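HTH-type transcriptional repressor PhnF (Mycobacterium smegmatis, PDB 3F8M) represses transcription of the phnDCE operon, which serves phosphate uptake, while phosphate is available in the cell, binding DNA as a GntR-family regulator. Local coordinates at residues A[34-39]-A[73-78]; A[97-102]-A[136-141]; A[152-157]-A[174-179]; A[181-186]-A[209-214]. All blocks are in the same frame, centred on the assembly; numbering follows the deposited sequence.

Overall arrangement
Along the chain the four contacts come in series. Contact 1 lies in the N-terminal GntR-type winged helix-turn-helix region, contacts 2, 3 and 4 within the UTRA domain. Contacts 1 and 2, their centres 21 Å apart, touch through Pro78 and Leu98, so the end of the DNA-binding part packs on the loop leading into strand 100-111. Contacts 2 and 4, centres 23 Å apart, share a six-stranded antiparallel sheet, at its outermost strands within the chain, 100-111 and 180-188. Contact 3 joins loops centred 18 Å from contact 4 and 46 Å from contact 1, which lies across the chain's centre. Contacts 3 and 4 reach the second subunit, where strand 180-188 carries the sheet across the dimer interface.

Contact 1 (A[34-39]-A[73-78]); sequences DPFPAE and TVVARP
Phe36 brings its CE2 atom to 4.1 Å from CG2 of Val75, the two side chains meeting at about a right angle, while the carbonyl oxygen of Thr73 sits at the ring's edge, in its plane. The phenyl group turns back beside its own backbone N (chi1 -82°), which carries CD2 close to Thr73 CG2. Beyond this pair, Phe36 and Val75 share Leu27 of helix 15-29 and Met30, so the ring belongs to the hydrophobic interior of the winged helix-turn-helix domain. Next to it the backbones form a single bridge between Pro35 and Val74. Phe36 N donates to Thr73 O at 3.0 Å, almost straight at 168°, and Val75 N donates to Asp34 O over the same 3.0 Å, less straight at 150°. Water 1 extends the pairing by donating to Phe36 O and accepting from Thr73 N at 2.9 Å. On the other flank, Pro35 CB lies 4.1 Å from Val74 CG1. The hydrogen bonds between the two segments are thus all made by backbone atoms, and the side chains add apolar contact: two backbone bonds and a water bridge tie the loop leading into helix 39-45, the start of the predicted DNA-binding motif, to wing strand 72-75.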
loop_
_atom_site.group_PDB
_atom_site.type_symbol
_atom_site.label_atom_id
_atom_site.label_comp_id
_atom_site.label_asym_id
_atom_site.label_seq_id
_atom_site.Cartn_x
_atom_site.Cartn_y
_atom_site.Cartn_z
ATOM N N ASP A 34 -4.666 2.139 -28.218
ATOM C CA ASP A 34 -5.238 2.985 -29.302
ATOM C C ASP A 34 -5.158 4.483 -28.918
ATOM O O ASP A 34 -5.587 4.860 -27.806
ATOM C CB ASP A 34 -6.703 2.629 -29.531
ATOM C CG ASP A 34 -6.894 1.405 -30.392
ATOM O OD1 ASP A 34 -5.896 0.860 -30.913
ATOM O OD2 ASP A 34 -8.065 1.032 -30.576
ATOM N N PRO A 35 -4.663 5.348 -29.839
ATOM C CA PRO A 35 -4.652 6.802 -29.543
ATOM C C PRO A 35 -5.929 7.539 -29.874
ATOM O O PRO A 35 -6.522 7.281 -30.927
ATOM C CB PRO A 35 -3.534 7.330 -30.452
ATOM C CG PRO A 35 -3.540 6.399 -31.647
ATOM C CD PRO A 35 -3.969 5.027 -31.114
ATOM N N PHE A 36 -6.341 8.459 -28.988
ATOM C CA PHE A 36 -7.474 9.330 -29.241
ATOM C C PHE A 36 -7.029 10.349 -30.281
ATOM O O PHE A 36 -5.846 10.638 -30.360
ATOM C CB PHE A 36 -7.874 10.063 -27.944
ATOM C CG PHE A 36 -8.731 9.221 -27.045
ATOM C CD1 PHE A 36 -10.111 9.265 -27.143
ATOM C CD2 PHE A 36 -8.153 8.331 -26.156
ATOM C CE1 PHE A 36 -10.915 8.429 -26.343
ATOM C CE2 PHE A 36 -8.953 7.517 -25.354
ATOM C CZ PHE A 36 -10.312 7.569 -25.445
ATOM N N PRO A 37 -7.976 10.917 -31.035
ATOM C CA PRO A 37 -7.698 12.095 -31.888
ATOM C C PRO A 37 -7.164 13.190 -30.994
ATOM O O PRO A 37 -7.395 13.114 -29.800
ATOM C CB PRO A 37 -9.099 12.502 -32.328
ATOM C CG PRO A 37 -9.778 11.182 -32.547
ATOM C CD PRO A 37 -9.333 10.394 -31.284
ATOM N N ALA A 38 -6.488 14.198 -31.546
ATOM C CA ALA A 38 -6.044 15.335 -30.719
ATOM C C ALA A 38 -7.216 16.090 -30.069
ATOM O O ALA A 38 -8.386 16.107 -30.568
ATOM C CB ALA A 38 -5.102 16.324 -31.509
ATOM N N GLU A 39 -6.885 16.688 -28.930
ATOM C CA GLU A 39 -7.869 17.350 -28.106
ATOM C C GLU A 39 -8.680 18.335 -28.927
ATOM O O GLU A 39 -9.881 18.313 -28.857
ATOM C CB GLU A 39 -7.226 17.989 -26.861
ATOM C CG GLU A 39 -6.371 19.213 -27.028
ATOM C CD GLU A 39 -6.186 19.970 -25.670
ATOM O OE1 GLU A 39 -5.951 19.320 -24.614
ATOM O OE2 GLU A 39 -6.282 21.220 -25.659
ATOM N N THR A 73 -2.722 10.634 -26.063
ATOM C CA THR A 73 -3.408 9.936 -24.995
ATOM C C THR A 73 -3.856 8.606 -25.566
ATOM O O THR A 73 -4.525 8.588 -26.584
ATOM C CB THR A 73 -4.584 10.786 -24.532
ATOM O OG1 THR A 73 -4.052 11.966 -23.901
ATOM C CG2 THR A 73 -5.477 10.029 -23.555
ATOM N N VAL A 74 -3.497 7.501 -24.898
ATOM C CA VAL A 74 -3.879 6.167 -25.374
ATOM C C VAL A 74 -4.712 5.380 -24.367
ATOM O O VAL A 74 -4.695 5.695 -23.161
ATOM C CB VAL A 74 -2.676 5.315 -25.844
ATOM C CG1 VAL A 74 -1.858 6.050 -26.918
ATOM C CG2 VAL A 74 -1.788 4.876 -24.659
ATOM N N VAL A 75 -5.428 4.373 -24.869
ATOM C CA VAL A 75 -6.261 3.519 -24.037
ATOM C C VAL A 75 -5.290 2.701 -23.143
ATOM O O VAL A 75 -4.237 2.239 -23.613
ATOM C CB VAL A 75 -7.161 2.625 -24.923
ATOM C CG1 VAL A 75 -7.962 1.610 -24.094
ATOM C CG2 VAL A 75 -8.139 3.509 -25.713
ATOM N N ALA A 76 -5.623 2.562 -21.849
ATOM C CA ALA A 76 -4.768 1.776 -20.933
ATOM C C ALA A 76 -5.587 0.621 -20.387
ATOM O O ALA A 76 -6.797 0.605 -20.568
ATOM C CB ALA A 76 -4.256 2.656 -19.772
ATOM N N ARG A 77 -4.940 -0.386 -19.791
ATOM C CA ARG A 77 -5.676 -1.375 -18.993
ATOM C C ARG A 77 -5.716 -0.831 -17.567
ATOM O O ARG A 77 -4.666 -0.594 -16.965
ATOM C CB ARG A 77 -5.010 -2.762 -19.012
ATOM C CG ARG A 77 -5.893 -3.843 -18.362
ATOM C CD ARG A 77 -5.202 -5.193 -18.294
ATOM N NE ARG A 77 -5.284 -5.913 -19.553
ATOM C CZ ARG A 77 -4.257 -6.044 -20.378
ATOM N NH1 ARG A 77 -3.096 -5.529 -20.041
ATOM N NH2 ARG A 77 -4.384 -6.699 -21.522
ATOM N N PRO A 78 -6.917 -0.596 -17.038
ATOM C CA PRO A 78 -6.981 0.036 -15.753
ATOM C C PRO A 78 -6.535 -0.944 -14.647
ATOM O O PRO A 78 -6.832 -2.146 -14.730
ATOM C CB PRO A 78 -8.466 0.385 -15.591
ATOM C CG PRO A 78 -9.138 -0.019 -16.804
ATOM C CD PRO A 78 -8.255 -0.880 -17.606
HETATM O O HOH W 1 -4.180 11.665 -28.349
#

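Contact 2 (A[97-102]-A[136-141]); sequences GLSAGR and TTDGVR
Ser99 and Asp138 meet through the carboxylate oxygen Asp138 OD1, which accepts from the Ser99 backbone N over a long 3.3 Å. That N-H arrives on the syn side of the carboxylate, 18° out of its plane. Ser99 OG and Asp138 OD1 lie 2.5 Å apart, shorter than a usual hydrogen bond, and the exact distance is doubtful because Asp138 has two conformers. Asp138 CG stands beside its own backbone N (chi1 -65°), which turns the carboxylate back to the 97-102 segment, and the other oxygen, OD2, comes near the methyl carbon CD2 of Leu98. Asp138 N in turn donates to Ser99 O at 3.1 Å, so each residue's backbone N-H finds its acceptor on the other. Asp138 lies in a type I' turn from Thr137 to Val140, the turn of the tight beta hairpin formed by strands 127-137 and 140-150 of the UTRA sheet, and strand 100-111 flanks the first of them as the outermost strand on that side within the chain. There Gly101 and Thr136 form an antiparallel hydrogen-bonded pair: Gly101 N donates to Thr136 O, and Thr136 N to Gly101 O, each at 2.9 Å. Both donors stand well above the carbonyl plane they address. Thr136 O has a further, weak partner in the hydroxyl of Tyr89 from helix 89-94. Water 2 donates to Ser99 O at 2.8 Å, a second donor besides Asp138 N, and lies 3.0 Å from Thr136 OG1.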
loop_
_atom_site.group_PDB
_atom_site.type_symbol
_atom_site.label_atom_id
_atom_site.label_comp_id
_atom_site.label_asym_id
_atom_site.label_seq_id
_atom_site.Cartn_x
_atom_site.Cartn_y
_atom_site.Cartn_z
ATOM N N GLY A 97 -16.296 -2.119 -13.739
ATOM C CA GLY A 97 -16.692 -2.719 -15.019
ATOM C C GLY A 97 -15.596 -3.583 -15.619
ATOM O O GLY A 97 -15.452 -3.645 -16.843
ATOM N N LEU A 98 -14.836 -4.260 -14.749
ATOM C CA LEU A 98 -13.682 -5.084 -15.124
ATOM C C LEU A 98 -13.931 -6.559 -14.762
ATOM O O LEU A 98 -14.514 -6.831 -13.723
ATOM C CB LEU A 98 -12.423 -4.600 -14.375
ATOM C CG LEU A 98 -11.896 -3.176 -14.621
ATOM C CD1 LEU A 98 -10.791 -2.788 -13.605
ATOM C CD2 LEU A 98 -11.386 -3.028 -16.073
ATOM N N SER A 99 -13.436 -7.489 -15.587
ATOM C CA SER A 99 -13.701 -8.936 -15.431
ATOM C C SER A 99 -12.631 -9.749 -14.675
ATOM O O SER A 99 -11.651 -10.252 -15.279
ATOM C CB SER A 99 -13.853 -9.564 -16.801
ATOM O OG SER A 99 -12.611 -9.484 -17.466
ATOM N N ALA A 100 -12.845 -9.949 -13.388
ATOM C CA ALA A 100 -11.830 -10.585 -12.556
ATOM C C ALA A 100 -12.117 -12.065 -12.313
ATOM O O ALA A 100 -13.273 -12.481 -12.304
ATOM C CB ALA A 100 -11.735 -9.862 -11.238
ATOM N N GLY A 101 -11.060 -12.858 -12.131
ATOM C CA GLY A 101 -11.259 -14.261 -11.745
ATOM C C GLY A 101 -10.174 -14.796 -10.843
ATOM O O GLY A 101 -9.225 -14.090 -10.518
ATOM N N ARG A 102 -10.322 -16.062 -10.474
ATOM C CA ARG A 102 -9.326 -16.768 -9.667
ATOM C C ARG A 102 -9.098 -18.143 -10.244
ATOM O O ARG A 102 -10.057 -18.819 -10.685
ATOM C CB ARG A 102 -9.803 -16.937 -8.229
ATOM C CG ARG A 102 -10.208 -15.644 -7.523
ATOM C CD ARG A 102 -10.811 -15.952 -6.159
ATOM N NE ARG A 102 -11.387 -14.792 -5.440
ATOM C CZ ARG A 102 -12.641 -14.379 -5.575
ATOM N NH1 ARG A 102 -13.472 -15.018 -6.411
ATOM N NH2 ARG A 102 -13.069 -13.344 -4.853
ATOM N N THR A 136 -6.814 -12.923 -11.602
ATOM C CA THR A 136 -6.691 -12.513 -13.019
ATOM C C THR A 136 -7.685 -11.402 -13.284
ATOM O O THR A 136 -8.684 -11.255 -12.575
ATOM C CB THR A 136 -7.071 -13.648 -13.983
ATOM O OG1 THR A 136 -8.458 -14.020 -13.752
ATOM C CG2 THR A 136 -6.205 -14.840 -13.733
ATOM N N THR A 137 -7.378 -10.592 -14.280
ATOM C CA THR A 137 -8.358 -9.655 -14.815
ATOM C C THR A 137 -8.157 -9.540 -16.320
ATOM O O THR A 137 -7.032 -9.390 -16.772
ATOM C CB THR A 137 -8.246 -8.266 -14.163
ATOM O OG1 THR A 137 -9.223 -7.388 -14.719
ATOM C CG2 THR A 137 -6.875 -7.667 -14.351
ATOM N N ASP A 138 -9.242 -9.628 -17.092
ATOM C CA ASP A 138 -9.166 -9.377 -18.535
ATOM C C ASP A 138 -8.104 -10.213 -19.221
ATOM O O ASP A 138 -7.310 -9.701 -20.063
ATOM C CB ASP A 138 -8.888 -7.896 -18.748
ATOM C CG ASP A 138 -10.020 -7.042 -18.270
ATOM O OD1 ASP A 138 -11.020 -7.637 -17.791
ATOM O OD2 ASP A 138 -9.932 -5.791 -18.376
ATOM N N GLY A 139 -8.048 -11.499 -18.855
ATOM C CA GLY A 139 -7.046 -12.382 -19.422
ATOM C C GLY A 139 -5.599 -12.267 -18.934
ATOM O O GLY A 139 -4.707 -12.957 -19.486
ATOM N N VAL A 140 -5.302 -11.401 -17.960
ATOM C CA VAL A 140 -3.913 -11.278 -17.517
ATOM C C VAL A 140 -3.772 -11.513 -16.006
ATOM O O VAL A 140 -4.692 -11.239 -15.239
ATOM C CB VAL A 140 -3.236 -9.948 -17.945
ATOM C CG1 VAL A 140 -3.304 -9.785 -19.481
ATOM C CG2 VAL A 140 -3.845 -8.772 -17.211
ATOM N N ARG A 141 -2.592 -11.998 -15.608
ATOM C CA ARG A 141 -2.356 -12.355 -14.213
ATOM C C ARG A 141 -2.116 -11.092 -13.392
ATOM O O ARG A 141 -1.363 -10.191 -13.822
ATOM C CB ARG A 141 -1.185 -13.337 -14.114
ATOM C CG ARG A 141 -1.311 -14.565 -15.031
ATOM C CD ARG A 141 -2.589 -15.357 -14.709
ATOM N NE ARG A 141 -2.684 -16.610 -15.460
ATOM C CZ ARG A 141 -3.724 -16.980 -16.207
ATOM N NH1 ARG A 141 -4.808 -16.209 -16.315
ATOM N NH2 ARG A 141 -3.685 -18.144 -16.844
HETATM O O HOH W 2 -10.424 -12.753 -15.635
#

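Contact 3 (A[152-157]-A[174-179]); sequences QRYPGL and RGIAFT
The guanidinium group of Arg174 has the CD1 methyl of Leu157 over one face, 3.9 Å from NE, and the carbonyl oxygen of Pro155 at its edge. NH1 and NH2 grip that oxygen end-on, each at 2.9 Å, and it lies exactly in the guanidinium plane; both nitrogens reach it from the same face of the carbonyl. Water 3, in the guanidinium plane but at another part of its rim, accepts from NH1 and donates to Arg153 O at 2.7 Å. An extended chain from CG to NE carries the group across to the loop, and outside partners hold the rest: NE forms a salt bridge with Glu170, and NH2 a hydrogen bond with Thr160 OG1.

The Tyr154 ring is covered on one face by Arg153 CB, 3.7 Å above its centre, and Arg174 CD is near its plane at the edge. Ile176 approaches the ring obliquely, its CD1 lying 3.7 Å from CE1, and the same methyl comes to 3.5 Å from Arg153 NH2. A bend at chi3 (66°) turns the Arg153 guanidinium to Ile176, and Asp215 pairs with it in a salt bridge.

The Pro155 carbonyl belongs to the middle peptide, Pro155-Gly156, of a type II turn from Tyr154 to Leu157, with Gly156 (phi 78°) at the N-cap of helix 157-160. An arginine just past helix 167-173 thus binds the turn that starts helix 157-160, joining both ends of this helical connection in the UTRA domain.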
loop_
_atom_site.group_PDB
_atom_site.type_symbol
_atom_site.label_atom_id
_atom_site.label_comp_id
_atom_site.label_asym_id
_atom_site.label_seq_id
_atom_site.Cartn_x
_atom_site.Cartn_y
_atom_site.Cartn_z
ATOM N N GLN A 152 -8.209 -27.608 11.214
ATOM C CA GLN A 152 -9.227 -28.073 12.184
ATOM C C GLN A 152 -10.483 -27.233 12.165
ATOM O O GLN A 152 -11.587 -27.711 12.426
ATOM C CB GLN A 152 -8.627 -28.161 13.597
ATOM C CG GLN A 152 -7.626 -29.303 13.655
ATOM C CD GLN A 152 -7.411 -29.898 15.023
ATOM O OE1 GLN A 152 -7.215 -29.185 16.023
ATOM N NE2 GLN A 152 -7.405 -31.228 15.074
ATOM N N ARG A 153 -10.318 -25.946 11.868
ATOM C CA ARG A 153 -11.469 -25.033 11.816
ATOM C C ARG A 153 -12.387 -25.233 10.610
ATOM O O ARG A 153 -13.507 -24.733 10.615
ATOM C CB ARG A 153 -11.057 -23.559 11.845
ATOM C CG ARG A 153 -10.379 -23.047 13.151
ATOM C CD ARG A 153 -10.531 -21.529 13.245
ATOM N NE ARG A 153 -11.930 -21.150 13.420
ATOM C CZ ARG A 153 -12.375 -19.922 13.636
ATOM N NH1 ARG A 153 -11.537 -18.888 13.707
ATOM N NH2 ARG A 153 -13.680 -19.721 13.789
ATOM N N TYR A 154 -11.923 -25.929 9.579
ATOM C CA TYR A 154 -12.680 -25.976 8.305
ATOM C C TYR A 154 -12.852 -27.366 7.718
ATOM O O TYR A 154 -12.443 -27.622 6.595
ATOM C CB TYR A 154 -12.043 -25.029 7.241
ATOM C CG TYR A 154 -11.779 -23.649 7.781
ATOM C CD1 TYR A 154 -12.821 -22.750 7.996
ATOM C CD2 TYR A 154 -10.469 -23.237 8.067
ATOM C CE1 TYR A 154 -12.569 -21.468 8.500
ATOM C CE2 TYR A 154 -10.208 -21.960 8.565
ATOM C CZ TYR A 154 -11.272 -21.089 8.798
ATOM O OH TYR A 154 -11.015 -19.824 9.277
ATOM N N PRO A 155 -13.496 -28.299 8.461
ATOM C CA PRO A 155 -13.650 -29.602 7.826
ATOM C C PRO A 155 -14.491 -29.512 6.549
ATOM O O PRO A 155 -15.428 -28.691 6.427
ATOM C CB PRO A 155 -14.358 -30.478 8.918
ATOM C CG PRO A 155 -15.038 -29.498 9.784
ATOM C CD PRO A 155 -14.139 -28.231 9.780
ATOM N N GLY A 156 -14.117 -30.332 5.589
ATOM C CA GLY A 156 -14.821 -30.464 4.335
ATOM C C GLY A 156 -14.514 -29.318 3.369
ATOM O O GLY A 156 -15.030 -29.301 2.256
ATOM N N LEU A 157 -13.670 -28.365 3.775
ATOM C CA LEU A 157 -13.474 -27.169 2.934
ATOM C C LEU A 157 -13.212 -27.494 1.485
ATOM O O LEU A 157 -13.817 -26.899 0.608
ATOM C CB LEU A 157 -12.364 -26.247 3.456
ATOM C CG LEU A 157 -12.329 -24.933 2.658
ATOM C CD1 LEU A 157 -13.615 -24.147 2.909
ATOM C CD2 LEU A 157 -11.100 -24.133 3.068
ATOM N N ARG A 174 -20.005 -20.395 7.010
ATOM C CA ARG A 174 -19.777 -21.358 8.098
ATOM C C ARG A 174 -19.977 -20.745 9.519
ATOM O O ARG A 174 -19.663 -21.377 10.526
ATOM C CB ARG A 174 -18.418 -22.051 7.933
ATOM C CG ARG A 174 -18.316 -22.923 6.632
ATOM C CD ARG A 174 -16.846 -23.210 6.198
ATOM N NE ARG A 174 -16.755 -24.323 5.255
ATOM C CZ ARG A 174 -16.380 -25.564 5.585
ATOM N NH1 ARG A 174 -16.044 -25.853 6.828
ATOM N NH2 ARG A 174 -16.328 -26.510 4.662
ATOM N N GLY A 175 -20.499 -19.521 9.565
ATOM C CA GLY A 175 -20.822 -18.820 10.824
ATOM C C GLY A 175 -19.647 -18.088 11.447
ATOM O O GLY A 175 -19.633 -17.808 12.652
ATOM N N ILE A 176 -18.641 -17.788 10.633
ATOM C CA ILE A 176 -17.401 -17.163 11.121
ATOM C C ILE A 176 -17.349 -15.775 10.528
ATOM O O ILE A 176 -17.319 -15.612 9.300
ATOM C CB ILE A 176 -16.154 -18.003 10.722
ATOM C CG1 ILE A 176 -16.255 -19.410 11.326
ATOM C CG2 ILE A 176 -14.832 -17.287 11.104
ATOM C CD1 ILE A 176 -15.263 -20.438 10.739
ATOM N N ALA A 177 -17.352 -14.769 11.384
ATOM C CA ALA A 177 -17.454 -13.389 10.901
ATOM C C ALA A 177 -16.069 -12.760 10.883
ATOM O O ALA A 177 -15.286 -12.983 11.812
ATOM C CB ALA A 177 -18.359 -12.572 11.795
ATOM N N PHE A 178 -15.797 -11.964 9.850
ATOM C CA PHE A 178 -14.515 -11.268 9.740
ATOM C C PHE A 178 -14.676 -10.001 10.529
ATOM O O PHE A 178 -15.364 -9.086 10.089
ATOM C CB PHE A 178 -14.139 -10.999 8.268
ATOM C CG PHE A 178 -13.628 -12.228 7.543
ATOM C CD1 PHE A 178 -12.256 -12.454 7.396
ATOM C CD2 PHE A 178 -14.517 -13.156 6.999
ATOM C CE1 PHE A 178 -11.782 -13.606 6.739
ATOM C CE2 PHE A 178 -14.060 -14.300 6.324
ATOM C CZ PHE A 178 -12.676 -14.530 6.193
ATOM N N THR A 179 -14.061 -9.985 11.709
ATOM C CA THR A 179 -14.274 -8.935 12.703
ATOM C C THR A 179 -13.078 -7.973 12.756
ATOM O O THR A 179 -13.254 -6.759 12.817
ATOM C CB THR A 179 -14.594 -9.564 14.075
ATOM O OG1 THR A 179 -15.672 -10.505 13.911
ATOM C CG2 THR A 179 -14.982 -8.500 15.130
HETATM O O HOH W 3 -15.878 -24.582 9.405
#

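Contact 4 (A[181-186]-A[209-214]); sequences TVDTID and LNRVSY
Asp183 and Arg211 face each other as a non-hydrogen-bonded pair of neighbouring antiparallel strands in the UTRA beta-sheet; the axes of segments 181-186 and 209-214 come within 4.6 Å and run at 171°. Val182-Val212 and Thr184-Asn210 are the hydrogen-bonded pairs, with Thr184 N 2.8 Å from Asn210 O. The Asp183 and Arg211 side chains form the polar centre of the buried face. Arg211 presents NE and NH2 side-on, one nitrogen to each carboxylate oxygen: NE to OD1 of Asp183 at 3.1 Å and NH2 to OD2 of Asp183 at 3.0 Å. Both oxygens are met on the syn side, and the two flat groups are turned 30° apart. The bend at chi3 (-60°) swings the guanidinium back beside Asp183. Thr181 CG2 lies over one guanidinium face, offset toward the rim, while Gly85 O and Tyr168 OH take further N-H groups of Arg211, so the buried charge is held from several directions. On this face Ile185 and Leu209 also lie side by side, with Ile185 CG1 3.7 Å from Leu209 CG, and Leu84 packs on both.

The other face, with Val182, Thr184, Asn210 and Val212, is partly exposed and wetter. Val182 CG2 meets the Tyr214 ring at its edge, 4.0 Å from CE2. Water 4 donates to both Val182 O and Asn210 O, two acceptors. Strand 180-188 does not end the sheet: a strand of the second subunit pairs with it antiparallel, and Asp186 forms a salt bridge with Lys79 of that subunit. Nearby, water 5 accepts from Asn210 ND2 at 3.0 Å and sits 2.6 Å from Thr184 OG1.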
loop_
_atom_site.group_PDB
_atom_site.type_symbol
_atom_site.label_atom_id
_atom_site.label_comp_id
_atom_site.label_asym_id
_atom_site.label_seq_id
_atom_site.Cartn_x
_atom_site.Cartn_y
_atom_site.Cartn_z
ATOM N N THR A 181 -9.083 -7.347 10.806
ATOM C CA THR A 181 -7.901 -7.651 9.978
ATOM C C THR A 181 -6.693 -6.802 10.373
ATOM O O THR A 181 -6.857 -5.674 10.892
ATOM C CB THR A 181 -8.140 -7.471 8.470
ATOM O OG1 THR A 181 -8.666 -6.169 8.200
ATOM C CG2 THR A 181 -9.104 -8.540 7.945
ATOM N N VAL A 182 -5.503 -7.361 10.164
ATOM C CA VAL A 182 -4.213 -6.684 10.411
ATOM C C VAL A 182 -3.327 -6.931 9.194
ATOM O O VAL A 182 -2.916 -8.097 8.933
ATOM C CB VAL A 182 -3.498 -7.203 11.701
ATOM C CG1 VAL A 182 -2.219 -6.437 11.975
ATOM C CG2 VAL A 182 -4.401 -7.089 12.931
ATOM N N ASP A 183 -3.080 -5.868 8.431
ATOM C CA ASP A 183 -2.324 -5.947 7.190
ATOM C C ASP A 183 -0.937 -5.336 7.386
ATOM O O ASP A 183 -0.785 -4.354 8.147
ATOM C CB ASP A 183 -2.987 -5.148 6.093
ATOM C CG ASP A 183 -4.092 -5.896 5.372
ATOM O OD1 ASP A 183 -3.952 -7.104 5.089
ATOM O OD2 ASP A 183 -5.088 -5.223 5.015
ATOM N N THR A 184 0.048 -5.910 6.698
ATOM C CA THR A 184 1.292 -5.204 6.409
ATOM C C THR A 184 1.400 -5.108 4.897
ATOM O O THR A 184 1.042 -6.044 4.154
ATOM C CB THR A 184 2.539 -5.889 6.987
ATOM O OG1 THR A 184 2.708 -7.168 6.382
ATOM C CG2 THR A 184 2.453 -6.041 8.496
ATOM N N ILE A 185 1.882 -3.974 4.417
ATOM C CA ILE A 185 2.028 -3.781 2.998
ATOM C C ILE A 185 3.463 -3.398 2.775
ATOM O O ILE A 185 3.944 -2.431 3.410
ATOM C CB ILE A 185 1.154 -2.611 2.486
ATOM C CG1 ILE A 185 -0.329 -2.884 2.764
ATOM C CG2 ILE A 185 1.446 -2.434 1.012
ATOM C CD1 ILE A 185 -1.290 -1.646 2.647
ATOM N N ASP A 186 4.132 -4.116 1.880
ATOM C CA ASP A 186 5.510 -3.882 1.533
ATOM C C ASP A 186 5.638 -3.862 0.031
ATOM O O ASP A 186 4.715 -4.316 -0.669
ATOM C CB ASP A 186 6.412 -4.994 2.117
ATOM C CG ASP A 186 6.608 -4.853 3.616
ATOM O OD1 ASP A 186 7.369 -3.924 4.008
ATOM O OD2 ASP A 186 6.009 -5.648 4.408
ATOM N N LEU A 209 1.402 -8.034 0.529
ATOM C CA LEU A 209 0.564 -7.852 1.698
ATOM C C LEU A 209 0.556 -9.103 2.533
ATOM O O LEU A 209 0.461 -10.189 1.996
ATOM C CB LEU A 209 -0.886 -7.567 1.314
ATOM C CG LEU A 209 -1.060 -6.088 1.026
ATOM C CD1 LEU A 209 -0.488 -5.836 -0.340
ATOM C CD2 LEU A 209 -2.497 -5.697 1.114
ATOM N N ASN A 210 0.617 -8.922 3.839
ATOM C CA ASN A 210 0.458 -10.027 4.783
ATOM C C ASN A 210 -0.662 -9.706 5.707
ATOM O O ASN A 210 -0.665 -8.634 6.317
ATOM C CB ASN A 210 1.761 -10.239 5.566
ATOM C CG ASN A 210 2.729 -11.041 4.785
ATOM O OD1 ASN A 210 2.465 -12.221 4.493
ATOM N ND2 ASN A 210 3.804 -10.399 4.326
ATOM N N ARG A 211 -1.644 -10.611 5.799
ATOM C CA ARG A 211 -2.834 -10.382 6.611
ATOM C C ARG A 211 -3.067 -11.494 7.604
ATOM O O ARG A 211 -2.844 -12.650 7.284
ATOM C CB ARG A 211 -4.060 -10.305 5.720
ATOM C CG ARG A 211 -5.382 -10.498 6.477
ATOM C CD ARG A 211 -6.572 -10.120 5.626
ATOM N NE ARG A 211 -6.537 -8.721 5.192
ATOM C CZ ARG A 211 -7.558 -8.124 4.586
ATOM N NH1 ARG A 211 -8.681 -8.799 4.346
ATOM N NH2 ARG A 211 -7.473 -6.857 4.227
ATOM N N VAL A 212 -3.505 -11.144 8.807
ATOM C CA VAL A 212 -4.106 -12.105 9.715
ATOM C C VAL A 212 -5.510 -11.564 9.950
ATOM O O VAL A 212 -5.686 -10.355 10.204
ATOM C CB VAL A 212 -3.371 -12.249 11.064
ATOM C CG1 VAL A 212 -3.982 -13.388 11.875
ATOM C CG2 VAL A 212 -1.856 -12.495 10.836
ATOM N N SER A 213 -6.493 -12.456 9.871
ATOM C CA SER A 213 -7.882 -12.105 10.119
ATOM C C SER A 213 -8.346 -12.818 11.361
ATOM O O SER A 213 -7.915 -13.947 11.640
ATOM C CB SER A 213 -8.793 -12.518 8.951
ATOM O OG SER A 213 -8.397 -11.918 7.758
ATOM N N TYR A 214 -9.254 -12.151 12.072
ATOM C CA TYR A 214 -9.780 -12.590 13.336
ATOM C C TYR A 214 -11.313 -12.511 13.333
ATOM O O TYR A 214 -11.914 -11.591 12.753
ATOM C CB TYR A 214 -9.238 -11.702 14.470
ATOM C CG TYR A 214 -7.722 -11.713 14.587
ATOM C CD1 TYR A 214 -7.086 -12.669 15.358
ATOM C CD2 TYR A 214 -6.958 -10.768 13.913
ATOM C CE1 TYR A 214 -5.691 -12.689 15.453
ATOM C CE2 TYR A 214 -5.581 -10.768 13.995
ATOM C CZ TYR A 214 -4.964 -11.717 14.767
ATOM O OH TYR A 214 -3.615 -11.698 14.850
HETATM O O HOH W 4 -0.338 -8.964 9.117
HETATM O O HOH W 5 3.924 -7.373 4.045
#